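Acyl-CoA thioesterase II TesB2 (PDB 3U0A) probably hydrolyses fatty acyl-CoA thioesters to free fatty acid and CoA, as a double-hotdog enzyme of the C/M/P thioester hydrolase family. Local coordinates at residues 60-65 / 225-230; 90-95 / 108-113. All blocks are in the same frame, centred on the assembly; numbering follows the deposited sequence.

Contact 1: 60-65 / 225-230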
ATOM      1  N   HIS A  60      -2.047  -6.068  11.460  1.00 40.00           N
ATOM      2  CA  HIS A  60      -0.946  -5.140  11.215  1.00 39.85           C
ATOM      3  C   HIS A  60      -0.899  -4.560   9.823  1.00 39.39           C
ATOM      4  O   HIS A  60      -0.169  -3.572   9.604  1.00 39.30           O
ATOM      5  CB  HIS A  60       0.409  -5.812  11.530  1.00 40.10           C
ATOM      6  CG  HIS A  60       0.774  -6.918  10.591  1.00 39.97           C
ATOM      7  ND1 HIS A  60       1.351  -6.695   9.409  1.00 39.64           N
ATOM      8  CD2 HIS A  60       0.631  -8.292  10.711  1.00 40.24           C
ATOM      9  CE1 HIS A  60       1.573  -7.864   8.797  1.00 39.70           C
ATOM     10  NE2 HIS A  60       1.120  -8.846   9.596  1.00 40.06           N
ATOM     11  N   SER A  61      -1.581  -5.188   8.860  1.00 39.17           N
ATOM     12  CA  SER A  61      -1.692  -4.584   7.539  1.00 38.86           C
ATOM     13  C   SER A  61      -2.959  -4.995   6.837  1.00 38.75           C
ATOM     14  O   SER A  61      -3.593  -5.926   7.247  1.00 38.87           O
ATOM     15  CB  SER A  61      -0.459  -4.838   6.676  1.00 38.77           C
ATOM     16  OG  SER A  61      -0.360  -6.174   6.279  1.00 38.82           O
ATOM     17  N   LEU A  62      -3.359  -4.225   5.835  1.00 38.61           N
ATOM     18  CA  LEU A  62      -4.479  -4.576   4.993  1.00 38.56           C
ATOM     19  C   LEU A  62      -4.357  -3.822   3.728  1.00 38.50           C
ATOM     20  O   LEU A  62      -3.724  -2.759   3.686  1.00 38.52           O
ATOM     21  CB  LEU A  62      -5.834  -4.301   5.643  1.00 38.68           C
ATOM     22  CG  LEU A  62      -6.221  -2.879   6.012  1.00 38.81           C
ATOM     23  CD1 LEU A  62      -6.515  -2.084   4.755  1.00 38.80           C
ATOM     24  CD2 LEU A  62      -7.405  -2.876   6.976  1.00 39.04           C
ATOM     25  N   HIS A  63      -4.912  -4.412   2.673  1.00 38.50           N
ATOM     26  CA  HIS A  63      -4.891  -3.834   1.344  1.00 38.58           C
ATOM     27  C   HIS A  63      -6.254  -4.153   0.794  1.00 38.68           C
ATOM     28  O   HIS A  63      -6.730  -5.234   0.974  1.00 38.65           O
ATOM     29  CB  HIS A  63      -3.831  -4.469   0.442  1.00 38.60           C
ATOM     30  CG  HIS A  63      -2.391  -4.520   1.011  1.00 38.54           C
ATOM     31  ND1 HIS A  63      -2.006  -5.407   1.961  1.00 38.49           N
ATOM     32  CD2 HIS A  63      -1.212  -3.822   0.639  1.00 38.59           C
ATOM     33  CE1 HIS A  63      -0.679  -5.240   2.243  1.00 38.52           C
ATOM     34  NE2 HIS A  63      -0.191  -4.286   1.422  1.00 38.55           N
ATOM     35  N   GLY A  64      -6.927  -3.229   0.132  1.00 38.88           N
ATOM     36  CA  GLY A  64      -8.130  -3.595  -0.599  1.00 39.06           C
ATOM     37  C   GLY A  64      -8.483  -2.718  -1.774  1.00 39.41           C
ATOM     38  O   GLY A  64      -7.993  -1.640  -1.927  1.00 39.55           O
ATOM     39  N   TYR A  65      -9.394  -3.200  -2.584  1.00 39.63           N
ATOM     40  CA  TYR A  65      -9.776  -2.567  -3.808  1.00 40.09           C
ATOM     41  C   TYR A  65     -11.293  -2.265  -3.797  1.00 40.38           C
ATOM     42  O   TYR A  65     -12.118  -3.159  -3.630  1.00 40.31           O
ATOM     43  CB  TYR A  65      -9.449  -3.511  -4.956  1.00 40.25           C
ATOM     44  CG  TYR A  65      -8.068  -3.387  -5.572  1.00 40.32           C
ATOM     45  CD1 TYR A  65      -7.558  -2.146  -5.956  1.00 40.59           C
ATOM     46  CD2 TYR A  65      -7.303  -4.526  -5.844  1.00 40.21           C
ATOM     47  CE1 TYR A  65      -6.308  -2.033  -6.545  1.00 40.72           C
ATOM     48  CE2 TYR A  65      -6.058  -4.431  -6.444  1.00 40.35           C
ATOM     49  CZ  TYR A  65      -5.549  -3.178  -6.803  1.00 40.60           C
ATOM     50  OH  TYR A  65      -4.283  -3.073  -7.390  1.00 40.79           O
ATOM     51  N   MET A 225      -2.992  -0.090   4.316  1.00 41.58           N
ATOM     52  CA  MET A 225      -2.729   0.441   5.677  1.00 41.89           C
ATOM     53  C   MET A 225      -1.821  -0.464   6.494  1.00 42.20           C
ATOM     54  O   MET A 225      -1.779  -1.680   6.281  1.00 42.15           O
ATOM     55  CB  MET A 225      -4.026   0.649   6.441  1.00 41.90           C
ATOM     56  CG  MET A 225      -5.001   1.592   5.762  1.00 41.64           C
ATOM     57  SD  MET A 225      -6.535   1.783   6.669  1.00 41.66           S
ATOM     58  CE  MET A 225      -7.458   2.775   5.464  1.00 41.35           C
ATOM     59  N   TRP A 226      -1.081   0.149   7.422  1.00 42.57           N
ATOM     60  CA  TRP A 226      -0.166  -0.582   8.280  1.00 42.97           C
ATOM     61  C   TRP A 226      -0.322  -0.074   9.656  1.00 43.40           C
ATOM     62  O   TRP A 226      -0.151   1.104   9.893  1.00 43.54           O
ATOM     63  CB  TRP A 226       1.273  -0.426   7.785  1.00 43.10           C
ATOM     64  CG  TRP A 226       1.510  -1.016   6.393  1.00 42.71           C
ATOM     65  CD1 TRP A 226       1.947  -2.286   6.071  1.00 42.66           C
ATOM     66  CD2 TRP A 226       1.341  -0.360   5.116  1.00 42.39           C
ATOM     67  NE1 TRP A 226       2.045  -2.454   4.725  1.00 42.31           N
ATOM     68  CE2 TRP A 226       1.676  -1.346   4.096  1.00 42.16           C
ATOM     69  CE3 TRP A 226       0.953   0.902   4.720  1.00 42.32           C
ATOM     70  CZ2 TRP A 226       1.627  -1.050   2.752  1.00 41.90           C
ATOM     71  CZ3 TRP A 226       0.899   1.186   3.345  1.00 42.07           C
ATOM     72  CH2 TRP A 226       1.240   0.228   2.394  1.00 41.88           C
ATOM     73  N   PHE A 227      -0.662  -0.956  10.579  1.00 43.66           N
ATOM     74  CA  PHE A 227      -1.016  -0.564  11.945  1.00 44.11           C
ATOM     75  C   PHE A 227       0.120  -0.942  12.839  1.00 44.72           C
ATOM     76  O   PHE A 227       0.288  -2.100  13.167  1.00 44.93           O
ATOM     77  CB  PHE A 227      -2.312  -1.248  12.372  1.00 44.07           C
ATOM     78  CG  PHE A 227      -3.419  -1.046  11.401  1.00 43.50           C
ATOM     79  CD1 PHE A 227      -3.983   0.203  11.236  1.00 43.30           C
ATOM     80  CD2 PHE A 227      -3.865  -2.076  10.608  1.00 43.22           C
ATOM     81  CE1 PHE A 227      -4.995   0.410  10.318  1.00 42.84           C
ATOM     82  CE2 PHE A 227      -4.875  -1.870   9.691  1.00 42.78           C
ATOM     83  CZ  PHE A 227      -5.445  -0.628   9.549  1.00 42.60           C
ATOM     84  N   MET A 228       0.924   0.044  13.204  1.00 45.07           N
ATOM     85  CA  MET A 228       2.222  -0.220  13.847  1.00 45.69           C
ATOM     86  C   MET A 228       2.212  -0.234  15.400  1.00 46.45           C
ATOM     87  O   MET A 228       2.841  -1.077  15.999  1.00 46.94           O
ATOM     88  CB  MET A 228       3.258   0.801  13.363  1.00 45.79           C
ATOM     89  CG  MET A 228       3.798   0.595  11.959  1.00 45.32           C
ATOM     90  SD  MET A 228       3.352   1.857  10.720  1.00 44.78           S
ATOM     91  CE  MET A 228       3.509   3.400  11.596  1.00 45.33           C
ATOM     92  N   ARG A 229       1.540   0.714  16.048  1.00 46.61           N
ATOM     93  CA  ARG A 229       1.584   0.820  17.523  1.00 47.41           C
ATOM     94  C   ARG A 229       0.202   1.128  18.028  1.00 47.29           C
ATOM     95  O   ARG A 229      -0.631   1.657  17.298  1.00 46.66           O
ATOM     96  CB  ARG A 229       2.536   1.934  17.976  1.00 47.98           C
ATOM     97  CG  ARG A 229       3.998   1.630  17.726  1.00 48.33           C
ATOM     98  CD  ARG A 229       4.829   2.900  17.779  1.00 48.74           C
ATOM     99  NE  ARG A 229       6.214   2.665  17.368  1.00 49.02           N
ATOM    100  CZ  ARG A 229       6.714   2.839  16.137  1.00 48.55           C
ATOM    101  NH1 ARG A 229       5.973   3.288  15.121  1.00 47.78           N
ATOM    102  NH2 ARG A 229       7.989   2.549  15.918  1.00 48.92           N
ATOM    103  N   GLY A 230      -0.046   0.799  19.275  1.00 47.94           N
ATOM    104  CA  GLY A 230      -1.332   1.101  19.882  1.00 47.93           C
ATOM    105  C   GLY A 230      -1.562   2.588  20.075  1.00 47.93           C
ATOM    106  O   GLY A 230      -0.621   3.365  20.316  1.00 48.34           O
TER
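Leu62 and Met225 pair across the antiparallel seam where the two hotdog halves of this thioesterase meet. Leu62 N bonds Met225 O at 3.0 Å, and Met225 N returns a bond to Leu62 O at 2.8 Å. A third bond runs from Phe227 N to His60 O, 2.8 Å. Ser61 and Trp226 form the non-hydrogen-bonded pair, and Ser61 CB meets Trp226 CD1 at 3.6 Å. The imidazole of His63 stands nearly perpendicular to the indole, planes at 89°, in an oblique contact. Its closest atoms are His63 NE2 and Trp226 CZ2, 3.9 Å apart.

On the other face, the side chains of Leu62 and Met225 lie side by side, pointing the same way. Leu62 has CG between its backbone N and carbonyl carbon (chi1 62°), and its CD2 reaches the edge of the Phe227 ring, 3.8 Å from CE2. Helix 186-200 covers this face, with Ile190 on Phe227 and Ala194 on Met225.

The face of Ser61 and Trp226 turns to the second subunit. There Ser61 OG bonds Tyr65 OH of that subunit, and Trp226 NE1 bonds Asp222 OD2 of that subunit.

Contact 2: 90-95 / 108-113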
ATOM      1  N   VAL A  90      -1.129 -14.962  10.472  1.00 41.88           N
ATOM      2  CA  VAL A  90      -2.334 -15.474   9.869  1.00 41.71           C
ATOM      3  C   VAL A  90      -2.734 -14.472   8.789  1.00 40.97           C
ATOM      4  O   VAL A  90      -2.565 -13.256   8.948  1.00 40.65           O
ATOM      5  CB  VAL A  90      -3.429 -15.670  10.937  1.00 42.06           C
ATOM      6  CG1 VAL A  90      -4.795 -15.838  10.312  1.00 41.77           C
ATOM      7  CG2 VAL A  90      -3.108 -16.868  11.841  1.00 42.94           C
ATOM      8  N   THR A  91      -3.215 -14.972   7.656  1.00 40.79           N
ATOM      9  CA  THR A  91      -3.647 -14.085   6.573  1.00 40.23           C
ATOM     10  C   THR A  91      -5.069 -14.404   6.187  1.00 40.15           C
ATOM     11  O   THR A  91      -5.415 -15.565   6.104  1.00 40.47           O
ATOM     12  CB  THR A  91      -2.758 -14.238   5.309  1.00 40.13           C
ATOM     13  OG1 THR A  91      -1.367 -14.121   5.669  1.00 40.30           O
ATOM     14  CG2 THR A  91      -3.109 -13.177   4.271  1.00 39.66           C
ATOM     15  N   ARG A  92      -5.865 -13.368   5.917  1.00 39.78           N
ATOM     16  CA  ARG A  92      -7.237 -13.511   5.435  1.00 39.71           C
ATOM     17  C   ARG A  92      -7.498 -12.756   4.140  1.00 39.38           C
ATOM     18  O   ARG A  92      -6.888 -11.710   3.922  1.00 39.15           O
ATOM     19  CB  ARG A  92      -8.194 -13.003   6.501  1.00 39.77           C
ATOM     20  CG  ARG A  92      -8.173 -13.809   7.801  1.00 40.25           C
ATOM     21  CD  ARG A  92      -8.647 -15.237   7.582  1.00 40.59           C
ATOM     22  NE  ARG A  92      -8.736 -16.029   8.807  1.00 41.17           N
ATOM     23  CZ  ARG A  92      -7.886 -16.979   9.180  1.00 41.63           C
ATOM     24  NH1 ARG A  92      -6.807 -17.298   8.444  1.00 41.57           N
ATOM     25  NH2 ARG A  92      -8.101 -17.616  10.312  1.00 42.25           N
ATOM     26  N   ARG A  93      -8.377 -13.292   3.278  1.00 39.42           N
ATOM     27  CA  ARG A  93      -8.971 -12.487   2.177  1.00 39.24           C
ATOM     28  C   ARG A  93     -10.455 -12.390   2.418  1.00 39.29           C
ATOM     29  O   ARG A  93     -11.037 -13.337   2.957  1.00 39.50           O
ATOM     30  CB  ARG A  93      -8.670 -13.031   0.773  1.00 39.34           C
ATOM     31  CG  ARG A  93      -7.216 -12.851   0.414  1.00 39.32           C
ATOM     32  CD  ARG A  93      -6.891 -13.115  -1.044  1.00 39.49           C
ATOM     33  NE  ARG A  93      -7.346 -14.416  -1.570  1.00 39.82           N
ATOM     34  CZ  ARG A  93      -7.266 -14.814  -2.865  1.00 40.10           C
ATOM     35  NH1 ARG A  93      -6.742 -14.032  -3.841  1.00 40.13           N
ATOM     36  NH2 ARG A  93      -7.747 -16.002  -3.200  1.00 40.43           N
ATOM     37  N   VAL A  94     -11.049 -11.250   2.071  1.00 39.17           N
ATOM     38  CA  VAL A  94     -12.477 -11.027   2.230  1.00 39.28           C
ATOM     39  C   VAL A  94     -13.057 -10.386   0.971  1.00 39.31           C
ATOM     40  O   VAL A  94     -12.452  -9.443   0.411  1.00 39.23           O
ATOM     41  CB  VAL A  94     -12.817 -10.078   3.415  1.00 39.28           C
ATOM     42  CG1 VAL A  94     -14.331  -9.874   3.517  1.00 39.48           C
ATOM     43  CG2 VAL A  94     -12.278 -10.597   4.732  1.00 39.37           C
ATOM     44  N   ASN A  95     -14.230 -10.900   0.548  1.00 39.52           N
ATOM     45  CA  ASN A  95     -15.040 -10.289  -0.497  1.00 39.69           C
ATOM     46  C   ASN A  95     -16.377  -9.798   0.071  1.00 39.86           C
ATOM     47  O   ASN A  95     -17.135 -10.569   0.599  1.00 39.97           O
ATOM     48  CB  ASN A  95     -15.332 -11.280  -1.626  1.00 39.91           C
ATOM     49  CG  ASN A  95     -14.172 -11.466  -2.592  1.00 39.91           C
ATOM     50  OD1 ASN A  95     -13.173 -10.711  -2.598  1.00 39.75           O
ATOM     51  ND2 ASN A  95     -14.310 -12.479  -3.443  1.00 40.16           N
ATOM     52  N   ALA A 108      -5.791  -8.877   4.634  1.00 38.79           N
ATOM     53  CA  ALA A 108      -5.231  -8.413   5.894  1.00 38.88           C
ATOM     54  C   ALA A 108      -4.322  -9.471   6.516  1.00 39.13           C
ATOM     55  O   ALA A 108      -4.566 -10.661   6.351  1.00 39.30           O
ATOM     56  CB  ALA A 108      -6.344  -8.010   6.863  1.00 39.01           C
ATOM     57  N   SER A 109      -3.290  -9.005   7.246  1.00 39.21           N
ATOM     58  CA  SER A 109      -2.300  -9.870   7.903  1.00 39.55           C
ATOM     59  C   SER A 109      -2.336  -9.676   9.416  1.00 39.90           C
ATOM     60  O   SER A 109      -2.468  -8.563   9.904  1.00 39.83           O
ATOM     61  CB  SER A 109      -0.887  -9.583   7.365  1.00 39.48           C
ATOM     62  OG  SER A 109       0.052 -10.611   7.696  1.00 39.86           O
ATOM     63  N   PHE A 110      -2.215 -10.780  10.135  1.00 40.37           N
ATOM     64  CA  PHE A 110      -2.262 -10.808  11.590  1.00 40.88           C
ATOM     65  C   PHE A 110      -0.997 -11.514  12.179  1.00 41.40           C
ATOM     66  O   PHE A 110      -0.554 -12.555  11.681  1.00 41.57           O
ATOM     67  CB  PHE A 110      -3.549 -11.527  12.040  1.00 41.16           C
ATOM     68  CG  PHE A 110      -4.820 -10.954  11.443  1.00 40.74           C
ATOM     69  CD1 PHE A 110      -5.099 -11.103  10.103  1.00 40.30           C
ATOM     70  CD2 PHE A 110      -5.735 -10.281  12.235  1.00 40.90           C
ATOM     71  CE1 PHE A 110      -6.245 -10.581   9.549  1.00 40.01           C
ATOM     72  CE2 PHE A 110      -6.900  -9.744  11.684  1.00 40.60           C
ATOM     73  CZ  PHE A 110      -7.152  -9.892  10.332  1.00 40.15           C
ATOM     74  N   GLN A 111      -0.419 -10.933  13.229  1.00 41.74           N
ATOM     75  CA  GLN A 111       0.816 -11.442  13.808  1.00 42.30           C
ATOM     76  C   GLN A 111       0.728 -11.511  15.297  1.00 43.06           C
ATOM     77  O   GLN A 111       0.080 -10.695  15.932  1.00 43.07           O
ATOM     78  CB  GLN A 111       1.989 -10.537  13.425  1.00 42.00           C
ATOM     79  CG  GLN A 111       3.372 -10.985  13.926  1.00 42.58           C
ATOM     80  CD  GLN A 111       4.430  -9.888  13.839  1.00 42.38           C
ATOM     81  OE1 GLN A 111       4.107  -8.722  13.823  1.00 41.99           O
ATOM     82  NE2 GLN A 111       5.694 -10.274  13.773  1.00 42.70           N
ATOM     83  N   THR A 112       1.443 -12.463  15.869  1.00 43.79           N
ATOM     84  CA  THR A 112       1.602 -12.504  17.328  1.00 44.69           C
ATOM     85  C   THR A 112       2.558 -11.397  17.847  1.00 44.76           C
ATOM     86  O   THR A 112       3.253 -10.707  17.096  1.00 44.17           O
ATOM     87  CB  THR A 112       2.053 -13.896  17.839  1.00 45.64           C
ATOM     88  OG1 THR A 112       3.202 -14.317  17.113  1.00 45.58           O
ATOM     89  CG2 THR A 112       0.972 -14.917  17.675  1.00 45.80           C
ATOM     90  N   ALA A 113       2.553 -11.217  19.161  1.00 45.56           N
ATOM     91  CA  ALA A 113       3.468 -10.273  19.797  1.00 45.81           C
ATOM     92  C   ALA A 113       4.878 -10.833  19.726  1.00 46.20           C
ATOM     93  O   ALA A 113       5.136 -11.889  20.253  1.00 47.05           O
ATOM     94  CB  ALA A 113       3.059 -10.009  21.250  1.00 46.72           C
TER
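Phe110 faces Val90 in a hydrogen-bonded antiparallel pair of the hairpin formed by strands 89-98 and 101-111, in the N-terminal hotdog half. Val90 N bonds Phe110 O and Phe110 N bonds Val90 O, both at 2.8 Å. Arg92 and Ala108 make the next such pair, with Arg92 N to Ala108 O at 3.0 Å.

Phe110 holds CG anti to its carbonyl carbon, beside the backbone N (chi1 -54°). This turns the ring back along its own strand, toward Arg92. Its CD1 edge lies 3.5 Å from Val90 O, with the oxygen near the ring plane. Its CE1 meets Arg92 CG at 4.1 Å, and the two side chains cross at about a right angle. The CB atoms of Val90 and Phe110 also touch. Val50 of helix 34-51 touches the Phe110 side chain. Val50 and Val53 bind sodium; the Phe110 side chain is about 5 Å from a bound sodium ion, and Arg92 touches Val53.

The Arg92 chain leaves beside its backbone N and bends again at chi2 (-64°). The bend carries the guanidinium away from strand 101-111 and back over its own strand. Val90 CG1 lies over one guanidinium face, offset toward the rim. Arg92 NH1 bonds Thr91 O at 3.2 Å and also forms a salt bridge with Asp85 OD2. Arg92 NH2 bonds Thr52 O.

On the other face, Thr91 and Ser109 form the non-hydrogen-bonded pair. Thr91 places its methyl CG2 3.6 Å from Ala108 O and keeps OG1 beside its own backbone N. OG1 has a weak bond to Arg84.

The hydrogen bonds between segments 90-95 and 108-113 all come from the backbone. Asp85 and the carbonyl oxygens of Thr52 and Thr91 probably compensate the buried positive charge, while the aliphatic part packs against Phe110.

Overall arrangement
Both contacts are buried antiparallel strand pairings, but the centre of contact 1 is about 9 Å from the centre of the chain, that of contact 2 about 16 Å. Contact 2 ties a local hairpin within the N-terminal hotdog half. Contact 1 joins that half to the C-terminal one, across a long separation in sequence. Strands 58-66 and 101-111 are neighbours and link the two: His60 N probably bonds Ser109 O, at 3.0 Å. Their helix covers differ, 186-200 for contact 1 and 34-51 for contact 2. Contact 1 brings together aromatic rings, a leucine and a methionine, whereas contact 2 buries a charged arginine. Both reach the second subunit.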